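Local coordinates for protein probable M18-family aminopeptidase 1 (Thermotoga maritima, PDB 2GLF) that probably removes amino acids from the N-termini of peptides as a metal-dependent aminopeptidase, with manganese ions bound in this crystal, at residues A[247-252]-A[423-428]. Residues are numbered along the deposited sequence; the frame is centred on the assembly and turned at random.
With MN (manganese (II) ion), chain F; MN (manganese (II) ion), chain E.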
# COMPACT_ATOMS: atom_id res chain seq x y z
N GLY A 247 -32.73 26.34 5.03
CA GLY A 247 -32.68 27.31 3.95
C GLY A 247 -32.30 28.70 4.35
O GLY A 247 -32.51 29.64 3.59
N GLN A 248 -31.74 28.86 5.55
CA GLN A 248 -31.33 30.18 5.96
C GLN A 248 -30.27 30.66 5.00
O GLN A 248 -30.01 31.86 4.90
CB GLN A 248 -30.80 30.17 7.39
CG GLN A 248 -31.90 30.35 8.42
CD GLN A 248 -31.37 30.46 9.82
OE1 GLN A 248 -30.84 29.50 10.38
NE2 GLN A 248 -31.50 31.65 10.40
N ASP A 249 -29.66 29.72 4.28
CA ASP A 249 -28.63 30.09 3.32
C ASP A 249 -29.28 31.00 2.29
O ASP A 249 -29.88 30.55 1.31
CB ASP A 249 -28.02 28.89 2.61
CG ASP A 249 -26.82 29.28 1.74
OD1 ASP A 249 -26.85 30.36 1.11
OD2 ASP A 249 -25.85 28.49 1.66
N ASP A 250 -29.16 32.29 2.58
CA ASP A 250 -29.63 33.40 1.79
C ASP A 250 -31.06 33.86 1.84
O ASP A 250 -31.37 34.95 1.35
CB ASP A 250 -29.20 33.25 0.35
CG ASP A 250 -28.51 34.49 -0.14
OD1 ASP A 250 -27.71 35.04 0.64
OD2 ASP A 250 -28.78 34.92 -1.28
N ARG A 251 -31.97 33.07 2.40
CA ARG A 251 -33.33 33.57 2.50
C ARG A 251 -33.25 34.53 3.69
O ARG A 251 -34.11 35.37 3.88
CB ARG A 251 -34.35 32.45 2.76
CG ARG A 251 -34.38 31.42 1.63
CD ARG A 251 -35.75 30.79 1.45
NE ARG A 251 -35.75 29.99 0.22
CZ ARG A 251 -35.49 28.69 0.17
NH1 ARG A 251 -35.20 28.03 1.27
NH2 ARG A 251 -35.49 28.06 -1.00
N ILE A 252 -32.17 34.39 4.46
CA ILE A 252 -31.94 35.25 5.60
C ILE A 252 -31.48 36.59 5.07
O ILE A 252 -31.71 37.63 5.68
CB ILE A 252 -30.86 34.69 6.55
CG1 ILE A 252 -30.90 35.45 7.88
CG2 ILE A 252 -29.48 34.83 5.92
CD1 ILE A 252 -30.06 34.82 8.98
N GLY A 423 -23.20 25.35 10.35
CA GLY A 423 -23.86 24.24 9.68
C GLY A 423 -24.52 24.65 8.38
O GLY A 423 -25.64 24.22 8.07
N MSE A 424 -23.85 25.48 7.59
CA MSE A 424 -24.41 25.92 6.32
C MSE A 424 -24.70 24.68 5.45
O MSE A 424 -23.95 23.72 5.45
CB MSE A 424 -23.42 26.85 5.61
CG MSE A 424 -24.03 27.70 4.51
SE MSE A 424 -22.75 28.92 3.67
CE MSE A 424 -22.86 28.31 1.83
N HIS A 425 -25.82 24.73 4.73
CA HIS A 425 -26.28 23.65 3.85
C HIS A 425 -26.91 22.44 4.54
O HIS A 425 -27.43 21.55 3.88
CB HIS A 425 -25.17 23.17 2.92
CG HIS A 425 -24.92 24.10 1.78
ND1 HIS A 425 -24.30 23.69 0.62
CD2 HIS A 425 -25.22 25.40 1.61
CE1 HIS A 425 -24.24 24.71 -0.22
NE2 HIS A 425 -24.79 25.76 0.35
N SER A 426 -26.87 22.41 5.87
CA SER A 426 -27.48 21.31 6.60
C SER A 426 -28.98 21.54 6.62
O SER A 426 -29.45 22.63 6.29
CB SER A 426 -26.96 21.28 8.04
OG SER A 426 -27.37 22.45 8.73
N PRO A 427 -29.77 20.52 6.99
CA PRO A 427 -31.22 20.68 7.03
C PRO A 427 -31.68 21.60 8.16
O PRO A 427 -32.87 21.88 8.29
CB PRO A 427 -31.71 19.24 7.23
CG PRO A 427 -30.65 18.43 6.57
CD PRO A 427 -29.39 19.10 7.07
N PHE A 428 -30.74 22.08 8.96
CA PHE A 428 -31.07 22.96 10.09
C PHE A 428 -29.91 23.91 10.37
O PHE A 428 -29.12 23.70 11.29
CB PHE A 428 -31.36 22.09 11.33
CG PHE A 428 -32.15 22.80 12.41
CD1 PHE A 428 -33.49 23.13 12.21
CD2 PHE A 428 -31.56 23.12 13.63
CE1 PHE A 428 -34.22 23.77 13.22
CE2 PHE A 428 -32.29 23.76 14.64
CZ PHE A 428 -33.62 24.09 14.43
MN MN F . -25.15 27.96 -0.59
MN MN E . -25.49 31.28 -0.53
O HOH W 1 -23.94 31.16 1.25
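Asp249 OD2 and His425 NE2 meet on the manganese ion of chain F, each at 2.4 Å. The carboxylate bridges: OD1 lies 2.3 Å from the second manganese, of chain E, which also carries a water. With CG anti to the backbone N (chi1 -172°), Asp249 extends toward the 423-428 loop, and OD2 comes up in the plane of the imidazole, at its CD2–NE2 edge. Across the ring, ND1 hydrogen-bonds to Gly121 O; together with the NE2–manganese bond this fixes the ring's rotation. Met424, a selenomethionine, crosses the Asp249 side chain, turned about its CG–SE bond (chi3 121°), which brings CE beside OD2. Glu279 completes the protein ligands of the first ion, His92 and Asp326 those of the second, a two-metal centre as in other M18 peptidases.

All the close packing is at this metal end. Beyond it, still buried, residues 250-252 turn away, and Gly247 and Gln248 pass Pro427 and Phe428 without touching. Ser426 OG bonds to Gly423 O (2.6 Å) within the type II turn. His167 of a second subunit packs edge-to-face with His425. The site sits where helix 248-263 begins, beside strand 321-329, with the loop linking strands 414-421 and 429-432 across it.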